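Side-chain contacts in Per a 4 allergen (Periplaneta americana, PDB 3EBW), which probably carries small hydrophobic ligands in the cavity of its lipocalin beta barrel, and is a major allergen of the American cockroach: residues 14-19 and 50-55; 30-35 and 111-116; 119-124 and 140-145. One frame throughout, in Å; residues are numbered along the deposited sequence.

Contact 1: 14-19 and 50-55; sequences DMTKYV and GVIQVT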
ATOM      1  N   ASP A  14      -2.887 -14.750  25.636  1.00 52.87           N
ATOM      2  CA  ASP A  14      -1.847 -15.377  26.435  1.00 52.06           C
ATOM      3  C   ASP A  14      -0.552 -15.458  25.592  1.00 52.12           C
ATOM      4  O   ASP A  14      -0.287 -16.448  24.904  1.00 49.76           O
ATOM      5  CB  ASP A  14      -2.338 -16.766  26.876  1.00 42.21           C
ATOM      6  CG  ASP A  14      -1.338 -17.499  27.747  1.00 41.32           C
ATOM      7  OD1 ASP A  14      -0.388 -16.864  28.235  1.00 39.72           O
ATOM      8  OD2 ASP A  14      -1.501 -18.718  27.955  1.00 42.12           O
HETATM    9  N   MSE A  15       0.245 -14.392  25.661  1.00 45.23           N
HETATM   10  CA  MSE A  15       1.489 -14.301  24.912  1.00 47.23           C
HETATM   11  C   MSE A  15       2.404 -15.481  25.124  1.00 48.01           C
HETATM   12  O   MSE A  15       3.414 -15.614  24.463  1.00 48.26           O
HETATM   13  CB  MSE A  15       2.220 -12.994  25.228  1.00 58.66           C
HETATM   14  CG  MSE A  15       1.521 -11.770  24.651  1.00 60.50           C
HETATM   15 SE   MSE A  15       1.164 -11.924  22.721  1.00 63.21          SE
HETATM   16  CE  MSE A  15       2.873 -11.239  22.119  1.00 61.78           C
ATOM     17  N   THR A  16       2.045 -16.357  26.038  1.00 56.88           N
ATOM     18  CA  THR A  16       2.863 -17.518  26.274  1.00 59.40           C
ATOM     19  C   THR A  16       2.472 -18.538  25.225  1.00 59.75           C
ATOM     20  O   THR A  16       3.303 -19.305  24.765  1.00 60.19           O
ATOM     21  CB  THR A  16       2.624 -18.070  27.673  1.00 67.39           C
ATOM     22  OG1 THR A  16       2.600 -16.979  28.599  1.00 69.96           O
ATOM     23  CG2 THR A  16       3.748 -19.009  28.067  1.00 67.38           C
ATOM     24  N   LYS A  17       1.199 -18.535  24.842  1.00 84.35           N
ATOM     25  CA  LYS A  17       0.702 -19.451  23.820  1.00 84.10           C
ATOM     26  C   LYS A  17       1.022 -18.904  22.427  1.00 83.98           C
ATOM     27  O   LYS A  17       0.749 -19.548  21.414  1.00 84.27           O
ATOM     28  CB  LYS A  17      -0.813 -19.622  23.945  1.00 73.86           C
ATOM     29  CG  LYS A  17      -1.284 -20.519  25.076  1.00 76.59           C
ATOM     30  CD  LYS A  17      -2.804 -20.617  25.049  1.00 77.44           C
ATOM     31  CE  LYS A  17      -3.359 -21.556  26.092  1.00 77.31           C
ATOM     32  NZ  LYS A  17      -4.837 -21.395  26.154  1.00 78.00           N
ATOM     33  N   TYR A  18       1.596 -17.705  22.390  1.00 50.05           N
ATOM     34  CA  TYR A  18       1.942 -17.055  21.137  1.00 49.33           C
ATOM     35  C   TYR A  18       3.381 -17.358  20.786  1.00 48.79           C
ATOM     36  O   TYR A  18       3.889 -16.912  19.767  1.00 48.67           O
ATOM     37  CB  TYR A  18       1.768 -15.548  21.270  1.00 47.16           C
ATOM     38  CG  TYR A  18       1.592 -14.869  19.938  1.00 46.75           C
ATOM     39  CD1 TYR A  18       0.402 -14.996  19.226  1.00 46.31           C
ATOM     40  CD2 TYR A  18       2.630 -14.134  19.368  1.00 46.51           C
ATOM     41  CE1 TYR A  18       0.251 -14.415  17.985  1.00 44.55           C
ATOM     42  CE2 TYR A  18       2.490 -13.553  18.134  1.00 44.70           C
ATOM     43  CZ  TYR A  18       1.299 -13.695  17.436  1.00 45.44           C
ATOM     44  OH  TYR A  18       1.176 -13.145  16.176  1.00 44.15           O
ATOM     45  N   VAL A  19       4.048 -18.096  21.662  1.00 48.85           N
ATOM     46  CA  VAL A  19       5.433 -18.470  21.445  1.00 49.21           C
ATOM     47  C   VAL A  19       5.575 -19.098  20.064  1.00 48.99           C
ATOM     48  O   VAL A  19       4.607 -19.618  19.512  1.00 48.32           O
ATOM     49  CB  VAL A  19       5.910 -19.461  22.554  1.00 54.50           C
ATOM     50  CG1 VAL A  19       6.892 -20.481  21.986  1.00 53.87           C
ATOM     51  CG2 VAL A  19       6.581 -18.677  23.691  1.00 54.12           C
ATOM     52  N   GLY A  50      11.413 -16.033  32.761  1.00 43.04           N
ATOM     53  CA  GLY A  50      10.055 -15.638  32.455  1.00 43.52           C
ATOM     54  C   GLY A  50       9.851 -14.672  31.313  1.00 42.42           C
ATOM     55  O   GLY A  50       8.742 -14.554  30.812  1.00 41.40           O
ATOM     56  N   VAL A  51      10.905 -13.982  30.902  1.00 52.61           N
ATOM     57  CA  VAL A  51      10.799 -13.013  29.820  1.00 52.26           C
ATOM     58  C   VAL A  51      10.441 -13.599  28.470  1.00 50.22           C
ATOM     59  O   VAL A  51      11.022 -14.591  28.055  1.00 50.16           O
ATOM     60  CB  VAL A  51      12.111 -12.225  29.612  1.00 46.92           C
ATOM     61  CG1 VAL A  51      11.948 -11.283  28.436  1.00 45.60           C
ATOM     62  CG2 VAL A  51      12.462 -11.430  30.870  1.00 47.99           C
ATOM     63  N   ILE A  52       9.466 -12.998  27.796  1.00 46.83           N
ATOM     64  CA  ILE A  52       9.126 -13.456  26.458  1.00 45.37           C
ATOM     65  C   ILE A  52       9.955 -12.588  25.520  1.00 44.63           C
ATOM     66  O   ILE A  52       9.903 -11.350  25.533  1.00 44.56           O
ATOM     67  CB  ILE A  52       7.655 -13.300  26.116  1.00 36.79           C
ATOM     68  CG1 ILE A  52       6.826 -14.238  26.992  1.00 36.31           C
ATOM     69  CG2 ILE A  52       7.446 -13.628  24.633  1.00 35.73           C
ATOM     70  CD1 ILE A  52       5.414 -14.366  26.532  1.00 35.52           C
ATOM     71  N   GLN A  53      10.747 -13.251  24.711  1.00 40.78           N
ATOM     72  CA  GLN A  53      11.630 -12.542  23.829  1.00 39.61           C
ATOM     73  C   GLN A  53      11.121 -12.597  22.395  1.00 36.39           C
ATOM     74  O   GLN A  53      10.591 -13.631  21.936  1.00 34.20           O
ATOM     75  CB  GLN A  53      12.990 -13.197  23.937  1.00 56.32           C
ATOM     76  CG  GLN A  53      14.136 -12.270  23.882  1.00 59.77           C
ATOM     77  CD  GLN A  53      15.386 -12.985  24.276  1.00 63.63           C
ATOM     78  OE1 GLN A  53      15.741 -14.009  23.678  1.00 65.91           O
ATOM     79  NE2 GLN A  53      16.064 -12.472  25.306  1.00 64.65           N
ATOM     80  N   VAL A  54      11.255 -11.486  21.682  1.00 40.83           N
ATOM     81  CA  VAL A  54      10.820 -11.500  20.298  1.00 37.87           C
ATOM     82  C   VAL A  54      11.900 -11.043  19.321  1.00 39.58           C
ATOM     83  O   VAL A  54      12.579 -10.038  19.526  1.00 34.90           O
ATOM     84  CB  VAL A  54       9.537 -10.679  20.094  1.00 27.35           C
ATOM     85  CG1 VAL A  54       9.829  -9.202  20.175  1.00 23.90           C
ATOM     86  CG2 VAL A  54       8.907 -11.068  18.778  1.00 24.43           C
ATOM     87  N   THR A  55      12.086 -11.846  18.280  1.00 21.68           N
ATOM     88  CA  THR A  55      13.050 -11.512  17.253  1.00 22.74           C
ATOM     89  C   THR A  55      12.388 -11.345  15.908  1.00 24.01           C
ATOM     90  O   THR A  55      11.740 -12.249  15.394  1.00 20.22           O
ATOM     91  CB  THR A  55      14.160 -12.567  17.105  1.00 37.95           C
ATOM     92  OG1 THR A  55      15.197 -12.298  18.061  1.00 39.21           O
ATOM     93  CG2 THR A  55      14.757 -12.514  15.699  1.00 37.39           C
TER
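Across this contact the CA atoms of Thr16 and Ile52 come to 7.5 Å, so that the loop 14-19, which folds into a type I turn from Thr16 to Val19, meets the first residue of strand 52-59. Ile52 is the one side chain of 50-55 that crosses the gap. Its CG1 lies anti to the carbonyl carbon (chi1 -67°) and the chain then runs on extended (chi2 -168°), which brings CD1 end-on against the peptide that enters the turn. There the methyl sits against the carbonyl of Met15, with Met15 C at 3.5 Å from Ile52 CD1, while Met15 CB flanks Ile52 CD1 at 3.7 Å. Met15, a selenomethionine in this crystal, contributes little to this contact beyond CB and its carbonyl: its chain bends at chi2 and chi3, and the side chain also touches Tyr44 and Trp76. Thr16 OG1 is more distant, 4.4 Å from Ile52 CD1. It hydrogen-bonds to Asp14 OD1 over 3.0 Å, meeting the syn side of the carboxylate 27° out of its plane. The backbone adds a bond from Lys17 N to Asp14 O, so the peptide that receives Ile52 belongs to a loop held by its own polar groups. No hydrogen bond joins the two segments. Beside this contact Tyr18 stacks on Trp22, the tryptophan of the GxW signature. A short N-terminal turn leading into the first strand and closing one end of the barrel is characteristic of the lipocalin fold.

Contact 2: 30-35 and 111-116; sequences NSDEED and CLDNDY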
ATOM      1  N   ASN A  30       2.601  -0.161   3.376  1.00 26.92           N
ATOM      2  CA  ASN A  30       3.094   1.031   4.084  1.00 26.42           C
ATOM      3  C   ASN A  30       4.558   1.255   3.726  1.00 27.89           C
ATOM      4  O   ASN A  30       5.240   0.319   3.323  1.00 26.50           O
ATOM      5  CB  ASN A  30       3.001   0.841   5.605  1.00 39.44           C
ATOM      6  CG  ASN A  30       3.953  -0.236   6.118  1.00 36.09           C
ATOM      7  OD1 ASN A  30       3.623  -1.418   6.160  1.00 33.20           O
ATOM      8  ND2 ASN A  30       5.148   0.178   6.484  1.00 32.66           N
ATOM      9  N   SER A  31       5.036   2.482   3.900  1.00 50.61           N
ATOM     10  CA  SER A  31       6.408   2.834   3.571  1.00 54.63           C
ATOM     11  C   SER A  31       7.422   1.991   4.329  1.00 57.86           C
ATOM     12  O   SER A  31       7.899   0.992   3.804  1.00 58.70           O
ATOM     13  CB  SER A  31       6.643   4.317   3.848  1.00 54.19           C
ATOM     14  OG  SER A  31       6.232   4.651   5.158  1.00 56.93           O
ATOM     15  N   ASP A  32       7.772   2.383   5.552  1.00 58.87           N
ATOM     16  CA  ASP A  32       8.732   1.598   6.322  1.00 60.09           C
ATOM     17  C   ASP A  32       8.255   0.153   6.483  1.00 59.35           C
ATOM     18  O   ASP A  32       7.563  -0.174   7.429  1.00 60.34           O
ATOM     19  CB  ASP A  32       8.995   2.256   7.692  1.00 99.28           C
ATOM     20  CG  ASP A  32       7.748   2.391   8.542  1.00103.24           C
ATOM     21  OD1 ASP A  32       7.387   1.419   9.236  1.00104.92           O
ATOM     22  OD2 ASP A  32       7.128   3.474   8.518  1.00107.84           O
ATOM     23  N   GLU A  33       8.650  -0.692   5.535  1.00 35.49           N
ATOM     24  CA  GLU A  33       8.300  -2.111   5.463  1.00 35.88           C
ATOM     25  C   GLU A  33       8.166  -2.474   3.971  1.00 38.07           C
ATOM     26  O   GLU A  33       7.881  -3.637   3.607  1.00 36.88           O
ATOM     27  CB  GLU A  33       6.983  -2.388   6.197  1.00 39.42           C
ATOM     28  CG  GLU A  33       6.545  -3.843   6.219  1.00 35.47           C
ATOM     29  CD  GLU A  33       5.629  -4.148   7.403  1.00 33.11           C
ATOM     30  OE1 GLU A  33       5.341  -3.191   8.147  1.00 32.57           O
ATOM     31  OE2 GLU A  33       5.202  -5.319   7.597  1.00 29.85           O
ATOM     32  N   GLU A  34       8.405  -1.457   3.131  1.00 56.80           N
ATOM     33  CA  GLU A  34       8.342  -1.509   1.664  1.00 59.10           C
ATOM     34  C   GLU A  34       9.250  -2.531   1.015  1.00 60.87           C
ATOM     35  O   GLU A  34       8.823  -3.255   0.103  1.00 60.14           O
ATOM     36  CB  GLU A  34       8.718  -0.150   1.088  1.00 59.78           C
ATOM     37  CG  GLU A  34       7.609   0.612   0.419  1.00 59.62           C
ATOM     38  CD  GLU A  34       8.087   1.959  -0.046  1.00 59.58           C
ATOM     39  OE1 GLU A  34       8.790   2.009  -1.071  1.00 59.75           O
ATOM     40  OE2 GLU A  34       7.785   2.968   0.620  1.00 59.49           O
ATOM     41  N   ASP A  35      10.515  -2.528   1.462  1.00 56.73           N
ATOM     42  CA  ASP A  35      11.573  -3.426   0.982  1.00 58.72           C
ATOM     43  C   ASP A  35      11.300  -4.882   1.322  1.00 59.07           C
ATOM     44  O   ASP A  35      11.081  -5.704   0.442  1.00 59.72           O
ATOM     45  CB  ASP A  35      12.923  -3.029   1.583  1.00108.06           C
ATOM     46  CG  ASP A  35      13.579  -1.892   0.836  1.00110.92           C
ATOM     47  OD1 ASP A  35      14.583  -1.339   1.339  1.00111.22           O
ATOM     48  OD2 ASP A  35      13.091  -1.556  -0.265  1.00111.13           O
ATOM     49  N   CYS A 111       0.023   0.898  15.066  1.00 37.53           N
ATOM     50  CA  CYS A 111       0.203   2.135  14.344  1.00 42.01           C
ATOM     51  C   CYS A 111       1.690   2.253  14.061  1.00 45.73           C
ATOM     52  O   CYS A 111       2.469   1.453  14.554  1.00 47.08           O
ATOM     53  CB  CYS A 111      -0.278   3.277  15.212  1.00 36.23           C
ATOM     54  SG  CYS A 111      -2.041   3.117  15.668  1.00 38.25           S
ATOM     55  N   LEU A 112       2.106   3.216  13.250  1.00 56.90           N
ATOM     56  CA  LEU A 112       3.527   3.320  12.975  1.00 62.43           C
ATOM     57  C   LEU A 112       4.016   4.733  13.176  1.00 65.56           C
ATOM     58  O   LEU A 112       3.431   5.678  12.656  1.00 65.90           O
ATOM     59  CB  LEU A 112       3.836   2.801  11.561  1.00 71.48           C
ATOM     60  CG  LEU A 112       3.815   1.261  11.427  1.00 73.93           C
ATOM     61  CD1 LEU A 112       3.922   0.878   9.972  1.00 73.66           C
ATOM     62  CD2 LEU A 112       4.960   0.611  12.229  1.00 73.14           C
ATOM     63  N   ASP A 113       5.077   4.860  13.972  1.00 65.29           N
ATOM     64  CA  ASP A 113       5.692   6.148  14.308  1.00 71.04           C
ATOM     65  C   ASP A 113       4.769   6.991  15.195  1.00 74.40           C
ATOM     66  O   ASP A 113       4.293   6.513  16.225  1.00 75.17           O
ATOM     67  CB  ASP A 113       6.074   6.890  13.022  1.00 93.82           C
ATOM     68  CG  ASP A 113       6.842   5.998  12.050  1.00 94.18           C
ATOM     69  OD1 ASP A 113       7.694   5.208  12.513  1.00 94.49           O
ATOM     70  OD2 ASP A 113       6.604   6.080  10.829  1.00 94.76           O
ATOM     71  N   ASN A 114       4.519   8.238  14.826  1.00134.56           N
ATOM     72  CA  ASN A 114       3.629   9.064  15.635  1.00137.56           C
ATOM     73  C   ASN A 114       2.277   9.151  14.946  1.00139.53           C
ATOM     74  O   ASN A 114       1.357   9.806  15.432  1.00141.32           O
ATOM     75  CB  ASN A 114       4.216  10.464  15.814  1.00140.45           C
ATOM     76  CG  ASN A 114       5.505  10.455  16.606  1.00139.73           C
ATOM     77  OD1 ASN A 114       6.434   9.713  16.288  1.00140.36           O
ATOM     78  ND2 ASN A 114       5.570  11.283  17.641  1.00139.39           N
ATOM     79  N   ASP A 115       2.171   8.463  13.813  1.00 81.87           N
ATOM     80  CA  ASP A 115       0.957   8.457  13.008  1.00 81.33           C
ATOM     81  C   ASP A 115      -0.090   7.482  13.543  1.00 79.90           C
ATOM     82  O   ASP A 115      -0.275   6.380  13.028  1.00 80.06           O
ATOM     83  CB  ASP A 115       1.323   8.138  11.547  1.00 93.43           C
ATOM     84  CG  ASP A 115       0.219   8.508  10.565  1.00 94.07           C
ATOM     85  OD1 ASP A 115      -0.504   9.498  10.821  1.00 97.13           O
ATOM     86  OD2 ASP A 115       0.086   7.819   9.527  1.00 96.13           O
ATOM     87  N   TYR A 116      -0.775   7.905  14.594  1.00 78.81           N
ATOM     88  CA  TYR A 116      -1.809   7.096  15.211  1.00 75.99           C
ATOM     89  C   TYR A 116      -3.006   7.102  14.289  1.00 72.23           C
ATOM     90  O   TYR A 116      -3.936   6.308  14.452  1.00 70.03           O
ATOM     91  CB  TYR A 116      -2.208   7.691  16.557  1.00 84.85           C
ATOM     92  CG  TYR A 116      -1.084   7.739  17.555  1.00 88.81           C
ATOM     93  CD1 TYR A 116      -0.834   8.894  18.289  1.00 91.67           C
ATOM     94  CD2 TYR A 116      -0.272   6.628  17.777  1.00 91.40           C
ATOM     95  CE1 TYR A 116       0.200   8.947  19.223  1.00 93.38           C
ATOM     96  CE2 TYR A 116       0.766   6.668  18.709  1.00 93.38           C
ATOM     97  CZ  TYR A 116       0.994   7.832  19.426  1.00 93.83           C
ATOM     98  OH  TYR A 116       2.019   7.889  20.339  1.00 96.38           O
TER
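Leu112 and Asp32 meet where the loop 30-35, part of the long connection between the first two strands of the lipocalin barrel, comes over the connection between strands 106-112 and 119-125. In lipocalins this first connection usually hangs over the mouth of the calyx. Followed outward, the Leu112 side chain leaves the strand with its CB directed toward the loop, and CG comes to 4.2 Å from Asp32 OD1. Beyond the fork CD1 goes deepest, reaching 3.6 Å from Asp32 OD1 and also lying beside the amide of Asn30, whose side chain crosses that of leucine at about a right angle. Leu112 CD2 takes the other branch and stays 3.9 Å from the same oxygen, Asp32 OD1. One carboxylate oxygen is thus fronted by both methyls. Leu112 also packs on Leu120 of the next strand, and a bound polyether, probably from the crystallisation liquor, lies about 4 Å from the Leu112 side chain, consistent with an accessible pocket. On the loop side, Ser31 and Glu34 pack on Asp14 and Leu13 of the second subunit. The connection after strand 106-112 begins with a type II' turn from Leu112 to Asp115, closed by the bond from Asp115 N to Leu112 O. Its second residue, Asp113, has positive phi and extends its carboxylate toward the loop. Asp32 comes from the opposite direction. Both acids are exposed, so solvent could moderate their repulsion. Their planes are 56° apart, and Asp32 OD2 stands 3.5 Å from Asp113 OD2.

Contact 3: 119-124 and 140-145; sequences HLYWIA and EVLAPY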
ATOM      1  N   HIS A 119      -3.715   3.117  10.694  1.00 49.74           N
ATOM      2  CA  HIS A 119      -3.666   1.795  11.295  1.00 46.97           C
ATOM      3  C   HIS A 119      -3.009   0.790  10.362  1.00 45.03           C
ATOM      4  O   HIS A 119      -3.107   0.909   9.139  1.00 47.18           O
ATOM      5  CB  HIS A 119      -5.068   1.316  11.649  1.00 52.38           C
ATOM      6  CG  HIS A 119      -5.710   2.102  12.747  1.00 53.02           C
ATOM      7  ND1 HIS A 119      -6.823   1.661  13.424  1.00 51.14           N
ATOM      8  CD2 HIS A 119      -5.373   3.294  13.298  1.00 53.36           C
ATOM      9  CE1 HIS A 119      -7.143   2.546  14.353  1.00 51.15           C
ATOM     10  NE2 HIS A 119      -6.280   3.544  14.299  1.00 51.05           N
ATOM     11  N   LEU A 120      -2.340  -0.209  10.928  1.00 48.59           N
ATOM     12  CA  LEU A 120      -1.680  -1.219  10.110  1.00 44.27           C
ATOM     13  C   LEU A 120      -2.090  -2.606  10.575  1.00 42.05           C
ATOM     14  O   LEU A 120      -2.016  -2.903  11.767  1.00 40.58           O
ATOM     15  CB  LEU A 120      -0.147  -1.090  10.217  1.00 45.91           C
ATOM     16  CG  LEU A 120       0.660   0.141   9.763  1.00 46.32           C
ATOM     17  CD1 LEU A 120       0.452   0.405   8.297  1.00 47.73           C
ATOM     18  CD2 LEU A 120       0.236   1.345  10.528  1.00 47.04           C
ATOM     19  N   TYR A 121      -2.530  -3.461   9.659  1.00 39.24           N
ATOM     20  CA  TYR A 121      -2.880  -4.835  10.055  1.00 39.11           C
ATOM     21  C   TYR A 121      -1.838  -5.797   9.512  1.00 38.68           C
ATOM     22  O   TYR A 121      -1.346  -5.610   8.416  1.00 35.30           O
ATOM     23  CB  TYR A 121      -4.270  -5.247   9.548  1.00 37.98           C
ATOM     24  CG  TYR A 121      -5.394  -4.493  10.212  1.00 41.94           C
ATOM     25  CD1 TYR A 121      -6.285  -5.144  11.063  1.00 41.03           C
ATOM     26  CD2 TYR A 121      -5.546  -3.127  10.013  1.00 39.75           C
ATOM     27  CE1 TYR A 121      -7.292  -4.463  11.691  1.00 41.66           C
ATOM     28  CE2 TYR A 121      -6.545  -2.434  10.636  1.00 40.84           C
ATOM     29  CZ  TYR A 121      -7.427  -3.105  11.478  1.00 43.34           C
ATOM     30  OH  TYR A 121      -8.468  -2.423  12.066  1.00 43.21           O
ATOM     31  N   TRP A 122      -1.495  -6.812  10.303  1.00 42.54           N
ATOM     32  CA  TRP A 122      -0.512  -7.815   9.913  1.00 42.14           C
ATOM     33  C   TRP A 122      -1.158  -9.187  10.103  1.00 43.65           C
ATOM     34  O   TRP A 122      -1.575  -9.546  11.197  1.00 46.40           O
ATOM     35  CB  TRP A 122       0.749  -7.662  10.768  1.00 26.52           C
ATOM     36  CG  TRP A 122       1.531  -6.385  10.504  1.00 26.96           C
ATOM     37  CD1 TRP A 122       2.321  -6.123   9.422  1.00 26.71           C
ATOM     38  CD2 TRP A 122       1.604  -5.204  11.337  1.00 26.87           C
ATOM     39  NE1 TRP A 122       2.886  -4.856   9.522  1.00 26.74           N
ATOM     40  CE2 TRP A 122       2.460  -4.277  10.685  1.00 26.51           C
ATOM     41  CE3 TRP A 122       1.033  -4.844  12.555  1.00 25.95           C
ATOM     42  CZ2 TRP A 122       2.755  -3.024  11.213  1.00 25.95           C
ATOM     43  CZ3 TRP A 122       1.333  -3.577  13.078  1.00 27.23           C
ATOM     44  CH2 TRP A 122       2.185  -2.688  12.400  1.00 27.52           C
ATOM     45  N   ILE A 123      -1.286  -9.940   9.022  1.00 37.92           N
ATOM     46  CA  ILE A 123      -1.904 -11.261   9.099  1.00 38.75           C
ATOM     47  C   ILE A 123      -0.733 -12.221   9.151  1.00 40.82           C
ATOM     48  O   ILE A 123       0.167 -12.135   8.322  1.00 39.30           O
ATOM     49  CB  ILE A 123      -2.827 -11.522   7.849  1.00 35.63           C
ATOM     50  CG1 ILE A 123      -4.104 -10.667   7.936  1.00 33.61           C
ATOM     51  CG2 ILE A 123      -3.264 -12.962   7.805  1.00 35.60           C
ATOM     52  CD1 ILE A 123      -3.866  -9.180   7.976  1.00 34.05           C
ATOM     53  N   ALA A 124      -0.726 -13.119  10.133  1.00 49.12           N
ATOM     54  CA  ALA A 124       0.403 -14.045  10.308  1.00 52.15           C
ATOM     55  C   ALA A 124       0.075 -15.536  10.456  1.00 54.64           C
ATOM     56  O   ALA A 124      -1.053 -15.919  10.709  1.00 53.53           O
ATOM     57  CB  ALA A 124       1.244 -13.575  11.503  1.00 24.83           C
ATOM     58  N   GLU A 140     -13.320 -13.658   8.034  1.00100.95           N
ATOM     59  CA  GLU A 140     -14.486 -13.700   8.884  1.00 99.78           C
ATOM     60  C   GLU A 140     -14.170 -12.712  10.011  1.00 98.28           C
ATOM     61  O   GLU A 140     -15.019 -11.905  10.407  1.00 98.29           O
ATOM     62  CB  GLU A 140     -14.645 -15.113   9.426  1.00103.33           C
ATOM     63  CG  GLU A 140     -15.928 -15.377  10.156  1.00105.53           C
ATOM     64  CD  GLU A 140     -15.916 -16.741  10.809  1.00107.86           C
ATOM     65  OE1 GLU A 140     -15.788 -17.751  10.081  1.00106.80           O
ATOM     66  OE2 GLU A 140     -16.021 -16.801  12.052  1.00107.68           O
ATOM     67  N   VAL A 141     -12.926 -12.769  10.497  1.00 57.11           N
ATOM     68  CA  VAL A 141     -12.454 -11.898  11.569  1.00 52.51           C
ATOM     69  C   VAL A 141     -12.174 -10.468  11.102  1.00 52.67           C
ATOM     70  O   VAL A 141     -12.572  -9.499  11.767  1.00 52.66           O
ATOM     71  CB  VAL A 141     -11.150 -12.442  12.225  1.00 34.47           C
ATOM     72  CG1 VAL A 141     -10.747 -11.543  13.391  1.00 33.34           C
ATOM     73  CG2 VAL A 141     -11.337 -13.876  12.711  1.00 33.69           C
ATOM     74  N   LEU A 142     -11.482 -10.334   9.975  1.00 66.80           N
ATOM     75  CA  LEU A 142     -11.146  -9.014   9.455  1.00 66.55           C
ATOM     76  C   LEU A 142     -12.399  -8.225   9.069  1.00 66.45           C
ATOM     77  O   LEU A 142     -12.462  -6.996   9.218  1.00 65.61           O
ATOM     78  CB  LEU A 142     -10.203  -9.150   8.248  1.00 66.94           C
ATOM     79  CG  LEU A 142      -8.695  -8.946   8.488  1.00 66.65           C
ATOM     80  CD1 LEU A 142      -8.389  -7.478   8.679  1.00 65.37           C
ATOM     81  CD2 LEU A 142      -8.252  -9.717   9.719  1.00 67.28           C
ATOM     82  N   ALA A 143     -13.404  -8.956   8.605  1.00 66.89           N
ATOM     83  CA  ALA A 143     -14.663  -8.377   8.163  1.00 65.28           C
ATOM     84  C   ALA A 143     -15.209  -7.177   8.950  1.00 64.93           C
ATOM     85  O   ALA A 143     -15.308  -6.076   8.415  1.00 67.27           O
ATOM     86  CB  ALA A 143     -15.706  -9.470   8.091  1.00 54.61           C
ATOM     87  N   PRO A 144     -15.559  -7.371  10.230  1.00 40.97           N
ATOM     88  CA  PRO A 144     -16.104  -6.292  11.068  1.00 40.69           C
ATOM     89  C   PRO A 144     -15.470  -4.910  10.949  1.00 41.52           C
ATOM     90  O   PRO A 144     -16.100  -3.909  11.327  1.00 40.90           O
ATOM     91  CB  PRO A 144     -15.967  -6.856  12.476  1.00 51.74           C
ATOM     92  CG  PRO A 144     -16.181  -8.336  12.251  1.00 51.91           C
ATOM     93  CD  PRO A 144     -15.338  -8.594  11.028  1.00 51.73           C
ATOM     94  N   TYR A 145     -14.236  -4.837  10.439  1.00 57.08           N
ATOM     95  CA  TYR A 145     -13.540  -3.554  10.320  1.00 57.68           C
ATOM     96  C   TYR A 145     -13.456  -3.091   8.896  1.00 59.78           C
ATOM     97  O   TYR A 145     -12.875  -2.043   8.597  1.00 60.92           O
ATOM     98  CB  TYR A 145     -12.144  -3.660  10.903  1.00 55.49           C
ATOM     99  CG  TYR A 145     -12.183  -4.175  12.302  1.00 53.11           C
ATOM    100  CD1 TYR A 145     -12.581  -3.353  13.344  1.00 53.01           C
ATOM    101  CD2 TYR A 145     -11.968  -5.521  12.562  1.00 52.64           C
ATOM    102  CE1 TYR A 145     -12.785  -3.854  14.619  1.00 54.39           C
ATOM    103  CE2 TYR A 145     -12.168  -6.043  13.831  1.00 54.10           C
ATOM    104  CZ  TYR A 145     -12.586  -5.206  14.860  1.00 55.34           C
ATOM    105  OH  TYR A 145     -12.852  -5.736  16.107  1.00 57.45           O
TER
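Tyr121 lies against both Leu142 and Tyr145, and with it strand 119-124 receives the end of helix 132-142 and the 3-10 turn that follows. The strand opens with His119, which packs on Glu48 of the second subunit. Leu120 then turns away from the helix. Tyr121 comes next: with CG anti to the carbonyl carbon (chi1 -68°), its ring extends outward toward the helix. The side chains of Tyr121 and Leu142 slide past each other in opposite directions, and Tyr121 CD1 meets Leu142 CD1 at 3.9 Å, the methyl lying oblique to the ring. Farther out, Tyr121 OH comes to 4.0 Å from Tyr145 CB, the two tyrosine side chains crossing at about a right angle. Trp122 again faces away from the helix. Ile123 returns to that side, but its nearest approach is looser, with Ile123 CG1 at 4.6 Å from Leu142 CD2, and Ala124 faces away once more. Ile107 of the neighbouring strand touches both Tyr121 and Leu142. A helix packed across the outside of the barrel is the classical C-terminal feature of lipocalins. No hydrogen bond joins the two segments; the contact is van der Waals packing, with a hydroxyl oxygen against Tyr145, and so is probably non-directional.

Contacts 1 and 3 are buried and lie on opposite sides of the chain's centre: one closes an end of the barrel, the other seats the helix on its outer wall. Both lack hydrogen bonds between their segments, but in contact 1 a methyl meets a peptide carbonyl and in contact 3 aromatic rings take part. Contact 2, at a more open rim, is partly exposed and sets one carboxylate against a leucine and a second beside the first. Contacts 2 and 3 lie on neighbouring strands, 106-112 and 119-125 respectively, and touch directly: Glu33 OE2 and Trp122 NE1, 3.0 Å apart, probably make a weak hydrogen bond. These two also reach the second subunit, whereas the segments of contact 1 touch no other chain of the assembly.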